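Cas13d (uncultured Ruminococcus sp, PDB 6IV9) binds CRISPR RNA as a Cas13d effector and uses its two HEPN domains for crRNA maturation and target RNA cleavage. Local coordinates at residues A193-L198 with D207-Y212; T223-S228 with N237-L242; T317-V322 with L495-K500. The protein carries 2 engineered substitutions. One frame throughout, in Å; residues are numbered along the deposited sequence.

The three contacts follow one another along the chain, each closing before the next opens. Contacts 1 and 2 are neighbours, with centres about 16 Å apart, and they touch where D208, F209 and Y212 of the first meet N237, K240 and S241 of the second. Helix 232-251, which supplies 237-242 to contact 2, also covers F209 and L198 of contact 1. Contact 3 is separate: its centre is about 24 Å from that of contact 1 and about 27 Å from that of contact 2. It joins helices 312-330 and 497-505. Contacts 1 and 2 lie within one local run of helices and loops, whereas contact 3 joins parts of the mostly helical protein that are far apart in sequence.

Contact 1 of 3, residues A193-L198 with D207-Y212; sequences ALNNML and DDFMGY
L194 and M210 meet in the tightly packed part of this contact. CD1 of L194 lies 3.8 Å from SD of M210, and the two side chains cross at about a right angle. The bend at chi2 (-80°) sets SD of M210 over one face of the F209 ring, off-centre toward the rim. The bend at chi3 turns only CE of M210, which lies 3.9 Å from CD1 of L194. With CG of F209 anti to the backbone N (chi1 166°), the ring swings toward helix 168-197. Its CD2 edge faces N195, with OD1 of N195 3.9 Å from F209 CD2. L281 of helix 267-291 packs on both L194 and F209 and V284 on M210, so this side is buried.

The other side is looser. ND2 of N195 makes a weak hydrogen bond of 3.4 Å to OD1 of D207, and its stronger partner is the O of V191, one turn back in the same helix. CD1 of L198 lies 4.3 Å from CD2 of F209, oblique to the ring. Both D207 and L198 are partly exposed, and K244 lies against L198 and F209. The pattern is that of a connecting loop folded back on the C-terminal part of the helix before it, 207-212 packing on helix 168-197.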
loop_
_atom_site.group_PDB
_atom_site.type_symbol
_atom_site.label_atom_id
_atom_site.label_comp_id
_atom_site.label_asym_id
_atom_site.label_seq_id
_atom_site.Cartn_x
_atom_site.Cartn_y
_atom_site.Cartn_z
ATOM N N ALA A 193 -15.048 1.737 -1.584
ATOM C CA ALA A 193 -15.014 2.526 -2.829
ATOM C C ALA A 193 -16.134 2.071 -3.770
ATOM O O ALA A 193 -16.797 2.908 -4.337
ATOM C CB ALA A 193 -13.677 2.368 -3.480
ATOM N N LEU A 194 -16.326 0.769 -3.906
ATOM C CA LEU A 194 -17.386 0.256 -4.807
ATOM C C LEU A 194 -18.763 0.692 -4.305
ATOM O O LEU A 194 -19.543 1.121 -5.113
ATOM C CB LEU A 194 -17.238 -1.260 -4.915
ATOM C CG LEU A 194 -16.015 -1.681 -5.714
ATOM C CD1 LEU A 194 -15.732 -3.152 -5.548
ATOM C CD2 LEU A 194 -16.194 -1.323 -7.170
ATOM N N ASN A 195 -19.015 0.597 -3.007
ATOM C CA ASN A 195 -20.300 1.062 -2.433
ATOM C C ASN A 195 -20.446 2.574 -2.615
ATOM O O ASN A 195 -21.527 3.029 -2.935
ATOM C CB ASN A 195 -20.443 0.691 -0.964
ATOM C CG ASN A 195 -20.928 -0.730 -0.814
ATOM O OD1 ASN A 195 -22.093 -0.994 -1.009
ATOM N ND2 ASN A 195 -20.030 -1.649 -0.544
ATOM N N ASN A 196 -19.368 3.306 -2.395
ATOM C CA ASN A 196 -19.358 4.783 -2.484
ATOM C C ASN A 196 -19.682 5.230 -3.907
ATOM O O ASN A 196 -20.387 6.194 -4.084
ATOM C CB ASN A 196 -18.007 5.355 -2.091
ATOM C CG ASN A 196 -18.045 6.860 -2.078
ATOM O OD1 ASN A 196 -18.917 7.443 -1.481
ATOM N ND2 ASN A 196 -17.118 7.481 -2.762
ATOM N N MET A 197 -19.221 4.448 -4.874
ATOM C CA MET A 197 -19.312 4.687 -6.335
ATOM C C MET A 197 -20.781 4.773 -6.746
ATOM O O MET A 197 -21.079 5.442 -7.719
ATOM C CB MET A 197 -18.675 3.491 -7.038
ATOM C CG MET A 197 -18.257 3.718 -8.437
ATOM S SD MET A 197 -16.521 3.313 -8.657
ATOM C CE MET A 197 -15.791 4.777 -7.939
ATOM N N LEU A 198 -21.649 4.107 -6.000
ATOM C CA LEU A 198 -23.098 4.068 -6.282
ATOM C C LEU A 198 -23.716 5.460 -6.161
ATOM O O LEU A 198 -24.606 5.773 -6.943
ATOM C CB LEU A 198 -23.754 3.104 -5.297
ATOM C CG LEU A 198 -23.409 1.635 -5.495
ATOM C CD1 LEU A 198 -24.212 0.783 -4.549
ATOM C CD2 LEU A 198 -23.681 1.211 -6.915
ATOM N N ASP A 207 -23.403 -3.951 3.129
ATOM C CA ASP A 207 -22.868 -5.105 2.371
ATOM C C ASP A 207 -23.954 -5.957 1.742
ATOM O O ASP A 207 -23.724 -7.125 1.511
ATOM C CB ASP A 207 -21.562 -5.685 2.898
ATOM C CG ASP A 207 -20.427 -5.373 1.936
ATOM O OD1 ASP A 207 -20.677 -4.675 0.915
ATOM O OD2 ASP A 207 -19.325 -5.822 2.212
ATOM N N ASP A 208 -25.086 -5.325 1.461
ATOM C CA ASP A 208 -26.169 -5.983 0.691
ATOM C C ASP A 208 -25.612 -6.226 -0.712
ATOM O O ASP A 208 -26.052 -7.166 -1.378
ATOM C CB ASP A 208 -27.429 -5.120 0.648
ATOM C CG ASP A 208 -28.478 -5.606 1.626
ATOM O OD1 ASP A 208 -28.088 -6.229 2.627
ATOM O OD2 ASP A 208 -29.663 -5.375 1.366
ATOM N N PHE A 209 -24.642 -5.403 -1.106
ATOM C CA PHE A 209 -24.084 -5.514 -2.467
ATOM C C PHE A 209 -22.897 -6.470 -2.442
ATOM O O PHE A 209 -23.084 -7.582 -2.848
ATOM C CB PHE A 209 -23.786 -4.113 -2.991
ATOM C CG PHE A 209 -22.916 -4.029 -4.211
ATOM C CD1 PHE A 209 -22.909 -5.032 -5.151
ATOM C CD2 PHE A 209 -22.111 -2.930 -4.420
ATOM C CE1 PHE A 209 -22.111 -4.946 -6.273
ATOM C CE2 PHE A 209 -21.309 -2.844 -5.539
ATOM C CZ PHE A 209 -21.312 -3.853 -6.466
ATOM N N MET A 210 -21.740 -6.056 -1.948
ATOM C CA MET A 210 -20.557 -6.955 -1.975
ATOM C C MET A 210 -20.713 -8.185 -1.075
ATOM O O MET A 210 -20.161 -9.205 -1.417
ATOM C CB MET A 210 -19.261 -6.216 -1.651
ATOM C CG MET A 210 -18.999 -5.066 -2.575
ATOM S SD MET A 210 -18.322 -5.551 -4.147
ATOM C CE MET A 210 -16.839 -6.405 -3.634
ATOM N N GLY A 211 -21.414 -8.060 0.044
ATOM C CA GLY A 211 -21.584 -9.162 1.010
ATOM C C GLY A 211 -22.323 -10.369 0.460
ATOM O O GLY A 211 -22.072 -11.457 0.946
ATOM N N TYR A 212 -23.256 -10.170 -0.467
ATOM C CA TYR A 212 -24.072 -11.288 -1.000
ATOM C C TYR A 212 -23.434 -11.931 -2.231
ATOM O O TYR A 212 -24.038 -12.838 -2.775
ATOM C CB TYR A 212 -25.490 -10.825 -1.329
ATOM C CG TYR A 212 -26.357 -10.542 -0.133
ATOM C CD1 TYR A 212 -26.215 -11.254 1.039
ATOM C CD2 TYR A 212 -27.322 -9.557 -0.179
ATOM C CE1 TYR A 212 -27.006 -10.995 2.143
ATOM C CE2 TYR A 212 -28.119 -9.282 0.915
ATOM C CZ TYR A 212 -27.962 -10.003 2.079
ATOM O OH TYR A 212 -28.760 -9.730 3.155
#

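Contact 2 of 3, residues T223-S228 with N237-L242; sequences THPDKS and NIKKSL
P225 packs on I238 and K239, and these apolar contacts form the centre of the interface. CB of P225 lies 3.8 Å from CG2 of I238, and the two side chains run past each other in opposite directions. I238 holds CG2 anti to its backbone N, and this is the branch that meets the proline. CG of P225 also comes within 3.8 Å of CG of K239, so the first part of the lysine chain lies against the ring. Further along, CG2 of T223 sits 4.3 Å from CD1 of L242. F222 of helix 219-223 touches I238 and L242 and extends this apolar patch.

The charged contact lies at the exposed edge. NZ of K239 forms a salt bridge with OD2 of D226, at 2.7 Å. The ammonium comes from above the carboxylate, 38° out of its plane. Bends at chi2 and chi4 (21°) of K239 curl the chain, and its CE also lies 3.3 Å from OD1 of D226.

P225 to S228 form a type I beta turn. Bonds to backbone oxygens add to the contact. In the helix, I238 O accepts hydrogen bonds from L242 N and S241 OG, the latter tilted 24° from the carbonyl plane. K235 NZ donates to the O atoms of D226 and S228, a further tie between the turn and helix 232-251.

K239 thus does two jobs, packing its CG against the proline ring and pairing with D226 through its charge. Because both residues are exposed, water probably screens the salt bridge and reduces its net contribution.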
loop_
_atom_site.group_PDB
_atom_site.type_symbol
_atom_site.label_atom_id
_atom_site.label_comp_id
_atom_site.label_asym_id
_atom_site.label_seq_id
_atom_site.Cartn_x
_atom_site.Cartn_y
_atom_site.Cartn_z
ATOM N N THR A 223 -26.835 -14.161 -12.636
ATOM C CA THR A 223 -27.836 -13.448 -13.467
ATOM C C THR A 223 -29.170 -14.195 -13.537
ATOM O O THR A 223 -30.151 -13.555 -13.866
ATOM C CB THR A 223 -27.230 -13.039 -14.810
ATOM O OG1 THR A 223 -26.779 -14.223 -15.446
ATOM C CG2 THR A 223 -26.069 -12.089 -14.652
ATOM N N HIS A 224 -29.187 -15.487 -13.226
ATOM C CA HIS A 224 -30.442 -16.281 -13.241
ATOM C C HIS A 224 -30.539 -17.065 -11.941
ATOM O O HIS A 224 -30.508 -18.284 -12.000
ATOM C CB HIS A 224 -30.442 -17.251 -14.421
ATOM C CG HIS A 224 -30.182 -16.604 -15.728
ATOM N ND1 HIS A 224 -31.110 -15.834 -16.353
ATOM C CD2 HIS A 224 -29.103 -16.613 -16.523
ATOM C CE1 HIS A 224 -30.617 -15.395 -17.482
ATOM N NE2 HIS A 224 -29.397 -15.856 -17.608
ATOM N N PRO A 225 -30.689 -16.410 -10.780
ATOM C CA PRO A 225 -30.751 -17.101 -9.510
ATOM C C PRO A 225 -31.947 -18.060 -9.411
ATOM O O PRO A 225 -31.816 -19.083 -8.796
ATOM C CB PRO A 225 -30.822 -15.996 -8.451
ATOM C CG PRO A 225 -31.162 -14.749 -9.194
ATOM C CD PRO A 225 -30.801 -14.980 -10.640
ATOM N N ASP A 226 -33.080 -17.664 -9.987
ATOM C CA ASP A 226 -34.328 -18.464 -9.892
ATOM C C ASP A 226 -34.147 -19.830 -10.554
ATOM O O ASP A 226 -34.652 -20.785 -10.013
ATOM C CB ASP A 226 -35.531 -17.673 -10.405
ATOM C CG ASP A 226 -35.982 -16.561 -9.475
ATOM O OD1 ASP A 226 -36.669 -15.648 -9.942
ATOM O OD2 ASP A 226 -35.664 -16.622 -8.299
ATOM N N LYS A 227 -33.453 -19.894 -11.686
ATOM C CA LYS A 227 -33.216 -21.165 -12.425
ATOM C C LYS A 227 -32.258 -22.049 -11.636
ATOM O O LYS A 227 -31.962 -23.150 -12.086
ATOM C CB LYS A 227 -32.632 -20.911 -13.817
ATOM C CG LYS A 227 -33.424 -19.957 -14.696
ATOM C CD LYS A 227 -32.948 -19.972 -16.136
ATOM C CE LYS A 227 -33.552 -18.892 -17.009
ATOM N NZ LYS A 227 -32.808 -18.749 -18.286
ATOM N N SER A 228 -31.759 -21.517 -10.533
ATOM C CA SER A 228 -30.804 -22.216 -9.643
ATOM C C SER A 228 -31.528 -23.201 -8.728
ATOM O O SER A 228 -32.743 -23.098 -8.586
ATOM C CB SER A 228 -30.039 -21.226 -8.826
ATOM O OG SER A 228 -29.160 -21.902 -7.953
ATOM N N ASN A 237 -31.164 -13.070 -1.954
ATOM C CA ASN A 237 -29.896 -12.376 -1.638
ATOM C C ASN A 237 -29.168 -12.070 -2.942
ATOM O O ASN A 237 -28.686 -10.974 -3.102
ATOM C CB ASN A 237 -29.024 -13.243 -0.738
ATOM C CG ASN A 237 -29.441 -13.162 0.710
ATOM O OD1 ASN A 237 -30.249 -12.321 1.080
ATOM N ND2 ASN A 237 -28.892 -14.039 1.530
ATOM N N ILE A 238 -29.109 -13.042 -3.836
ATOM C CA ILE A 238 -28.429 -12.834 -5.137
ATOM C C ILE A 238 -29.141 -11.716 -5.897
ATOM O O ILE A 238 -28.464 -10.880 -6.449
ATOM C CB ILE A 238 -28.365 -14.144 -5.925
ATOM C CG1 ILE A 238 -27.463 -15.160 -5.229
ATOM C CG2 ILE A 238 -27.921 -13.871 -7.343
ATOM C CD1 ILE A 238 -27.499 -16.530 -5.825
ATOM N N LYS A 239 -30.473 -11.695 -5.880
ATOM C CA LYS A 239 -31.236 -10.654 -6.605
ATOM C C LYS A 239 -30.931 -9.276 -6.035
ATOM O O LYS A 239 -30.858 -8.347 -6.800
ATOM C CB LYS A 239 -32.731 -10.951 -6.537
ATOM C CG LYS A 239 -33.155 -12.201 -7.281
ATOM C CD LYS A 239 -34.236 -11.937 -8.295
ATOM C CE LYS A 239 -35.092 -13.153 -8.554
ATOM N NZ LYS A 239 -34.990 -14.104 -7.429
ATOM N N LYS A 240 -30.778 -9.170 -4.726
ATOM C CA LYS A 240 -30.445 -7.867 -4.122
ATOM C C LYS A 240 -29.099 -7.393 -4.670
ATOM O O LYS A 240 -28.986 -6.230 -4.979
ATOM C CB LYS A 240 -30.343 -8.003 -2.604
ATOM C CG LYS A 240 -31.649 -8.239 -1.866
ATOM C CD LYS A 240 -31.530 -7.801 -0.428
ATOM C CE LYS A 240 -32.653 -8.277 0.467
ATOM N NZ LYS A 240 -32.880 -7.324 1.579
ATOM N N SER A 241 -28.116 -8.285 -4.756
ATOM C CA SER A 241 -26.776 -7.890 -5.248
ATOM C C SER A 241 -26.827 -7.636 -6.753
ATOM O O SER A 241 -26.168 -6.735 -7.197
ATOM C CB SER A 241 -25.724 -8.893 -4.869
ATOM O OG SER A 241 -25.907 -10.108 -5.549
ATOM N N LEU A 242 -27.606 -8.417 -7.490
ATOM C CA LEU A 242 -27.729 -8.218 -8.955
ATOM C C LEU A 242 -28.255 -6.808 -9.212
ATOM O O LEU A 242 -27.756 -6.131 -10.077
ATOM C CB LEU A 242 -28.711 -9.262 -9.480
ATOM C CG LEU A 242 -28.853 -9.347 -10.992
ATOM C CD1 LEU A 242 -27.503 -9.426 -11.659
ATOM C CD2 LEU A 242 -29.695 -10.540 -11.378
#

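Contact 3 of 3, residues T317-V322 with L495-K500; sequences TLDYLV and LLYFSK
Residues 317-322 of helix 312-330 meet the first turn of helix 497-505, and the backbones come closest at L318 and K500, with CA atoms 5.9 Å apart. L496 is the N-cap residue, and L495 lies in the loop before it.

D319 joins the two helices through both carboxylate oxygens. OD2 accepts a very short hydrogen bond of 2.5 Å from OH of Y497. It meets the tyrosine in the ring plane, and the carboxylate is turned 52° from that plane. OD1 forms a salt bridge of 2.7 Å with NZ of K500 through its syn lone pair. The K500 chain bends at chi3 (-91°), and its CE lies 3.6 Å above one face of the Y497 ring, toward the rim. NZ also donates to the O of A492.

Apolar groups pack beside this cluster. CG2 of V322 lies 3.7 Å from CG of K500, and CG1 of V322 touches L495 CD1 at 4.1 Å. CD1 of L318 lies at the edge of the Y497 ring, 4.3 Å from CD1 of Y497.

With a different donor on each oxygen, the rotation of the D319 carboxylate is fixed. K500 is buried, and its two partners help satisfy its ammonium group. The nearby positive charge would probably favour the ionised form of D319.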
loop_
_atom_site.group_PDB
_atom_site.type_symbol
_atom_site.label_atom_id
_atom_site.label_comp_id
_atom_site.label_asym_id
_atom_site.label_seq_id
_atom_site.Cartn_x
_atom_site.Cartn_y
_atom_site.Cartn_z
ATOM N N THR A 317 -11.122 -14.672 -16.777
ATOM C CA THR A 317 -11.130 -13.208 -16.577
ATOM C C THR A 317 -9.744 -12.744 -16.122
ATOM O O THR A 317 -9.259 -11.781 -16.662
ATOM C CB THR A 317 -12.210 -12.780 -15.583
ATOM O OG1 THR A 317 -13.490 -12.978 -16.175
ATOM C CG2 THR A 317 -12.042 -11.349 -15.134
ATOM N N LEU A 318 -9.126 -13.458 -15.194
ATOM C CA LEU A 318 -7.792 -13.042 -14.693
ATOM C C LEU A 318 -6.795 -13.054 -15.847
ATOM O O LEU A 318 -6.044 -12.130 -15.956
ATOM C CB LEU A 318 -7.353 -13.974 -13.570
ATOM C CG LEU A 318 -8.188 -13.886 -12.302
ATOM C CD1 LEU A 318 -7.590 -14.743 -11.219
ATOM C CD2 LEU A 318 -8.295 -12.453 -11.841
ATOM N N ASP A 319 -6.844 -14.081 -16.684
ATOM C CA ASP A 319 -5.943 -14.160 -17.857
ATOM C C ASP A 319 -6.231 -13.018 -18.824
ATOM O O ASP A 319 -5.314 -12.461 -19.345
ATOM C CB ASP A 319 -6.073 -15.514 -18.542
ATOM C CG ASP A 319 -5.339 -16.596 -17.781
ATOM O OD1 ASP A 319 -4.390 -16.268 -17.101
ATOM O OD2 ASP A 319 -5.745 -17.729 -17.878
ATOM N N TYR A 320 -7.494 -12.699 -19.023
ATOM C CA TYR A 320 -7.849 -11.638 -19.981
ATOM C C TYR A 320 -7.249 -10.300 -19.542
ATOM O O TYR A 320 -6.709 -9.594 -20.359
ATOM C CB TYR A 320 -9.368 -11.531 -20.043
ATOM C CG TYR A 320 -9.873 -10.479 -20.983
ATOM C CD1 TYR A 320 -9.955 -9.161 -20.601
ATOM C CD2 TYR A 320 -10.246 -10.801 -22.267
ATOM C CE1 TYR A 320 -10.411 -8.188 -21.462
ATOM C CE2 TYR A 320 -10.701 -9.841 -23.145
ATOM C CZ TYR A 320 -10.788 -8.530 -22.740
ATOM O OH TYR A 320 -11.231 -7.588 -23.609
ATOM N N LEU A 321 -7.374 -9.970 -18.262
ATOM C CA LEU A 321 -6.851 -8.671 -17.788
ATOM C C LEU A 321 -5.332 -8.623 -17.924
ATOM O O LEU A 321 -4.841 -7.655 -18.435
ATOM C CB LEU A 321 -7.271 -8.476 -16.331
ATOM C CG LEU A 321 -8.771 -8.506 -16.052
ATOM C CD1 LEU A 321 -9.036 -8.567 -14.562
ATOM C CD2 LEU A 321 -9.467 -7.314 -16.683
ATOM N N VAL A 322 -4.626 -9.638 -17.444
ATOM C CA VAL A 322 -3.135 -9.628 -17.510
ATOM C C VAL A 322 -2.638 -9.690 -18.951
ATOM O O VAL A 322 -1.693 -9.027 -19.246
ATOM C CB VAL A 322 -2.464 -10.691 -16.633
ATOM C CG1 VAL A 322 -1.085 -10.227 -16.246
ATOM C CG2 VAL A 322 -3.266 -10.930 -15.383
ATOM N N LEU A 495 2.552 -16.809 -15.281
ATOM C CA LEU A 495 2.253 -16.408 -13.882
ATOM C C LEU A 495 1.247 -17.347 -13.213
ATOM O O LEU A 495 0.408 -17.877 -13.888
ATOM C CB LEU A 495 1.674 -14.991 -13.895
ATOM C CG LEU A 495 2.470 -13.929 -14.646
ATOM C CD1 LEU A 495 1.806 -12.570 -14.543
ATOM C CD2 LEU A 495 3.901 -13.862 -14.164
ATOM N N LEU A 496 1.347 -17.498 -11.899
ATOM C CA LEU A 496 0.360 -18.283 -11.120
ATOM C C LEU A 496 -0.939 -17.480 -11.041
ATOM O O LEU A 496 -0.889 -16.280 -11.164
ATOM C CB LEU A 496 0.894 -18.521 -9.708
ATOM C CG LEU A 496 2.184 -19.323 -9.629
ATOM C CD1 LEU A 496 2.643 -19.472 -8.194
ATOM C CD2 LEU A 496 2.009 -20.676 -10.275
ATOM N N TYR A 497 -2.051 -18.157 -10.792
ATOM C CA TYR A 497 -3.368 -17.492 -10.660
ATOM C C TYR A 497 -3.360 -16.559 -9.449
ATOM O O TYR A 497 -3.975 -15.517 -9.495
ATOM C CB TYR A 497 -4.512 -18.488 -10.807
ATOM C CG TYR A 497 -4.726 -18.808 -12.258
ATOM C CD1 TYR A 497 -5.287 -17.882 -13.104
ATOM C CD2 TYR A 497 -4.255 -19.979 -12.806
ATOM C CE1 TYR A 497 -5.442 -18.129 -14.455
ATOM C CE2 TYR A 497 -4.405 -20.251 -14.153
ATOM C CZ TYR A 497 -5.003 -19.324 -14.982
ATOM O OH TYR A 497 -5.135 -19.572 -16.305
ATOM N N PHE A 498 -2.642 -16.940 -8.403
ATOM C CA PHE A 498 -2.614 -16.067 -7.208
ATOM C C PHE A 498 -2.010 -14.711 -7.592
ATOM O O PHE A 498 -2.559 -13.712 -7.201
ATOM C CB PHE A 498 -1.872 -16.729 -6.050
ATOM C CG PHE A 498 -1.877 -15.880 -4.809
ATOM C CD1 PHE A 498 -2.909 -15.966 -3.898
ATOM C CD2 PHE A 498 -0.883 -14.951 -4.587
ATOM C CE1 PHE A 498 -2.926 -15.160 -2.776
ATOM C CE2 PHE A 498 -0.897 -14.154 -3.460
ATOM C CZ PHE A 498 -1.925 -14.256 -2.562
ATOM N N SER A 499 -0.927 -14.722 -8.366
ATOM C CA SER A 499 -0.242 -13.490 -8.829
ATOM C C SER A 499 -1.188 -12.683 -9.719
ATOM O O SER A 499 -1.263 -11.503 -9.561
ATOM C CB SER A 499 1.008 -13.834 -9.578
ATOM O OG SER A 499 1.842 -14.652 -8.805
ATOM N N LYS A 500 -1.883 -13.361 -10.617
ATOM C CA LYS A 500 -2.842 -12.705 -11.535
ATOM C C LYS A 500 -3.995 -12.102 -10.723
ATOM O O LYS A 500 -4.517 -11.095 -11.114
ATOM C CB LYS A 500 -3.227 -13.664 -12.665
ATOM C CG LYS A 500 -2.080 -13.998 -13.600
ATOM C CD LYS A 500 -2.460 -14.871 -14.774
ATOM C CE LYS A 500 -2.305 -16.348 -14.524
ATOM N NZ LYS A 500 -2.132 -17.103 -15.781
#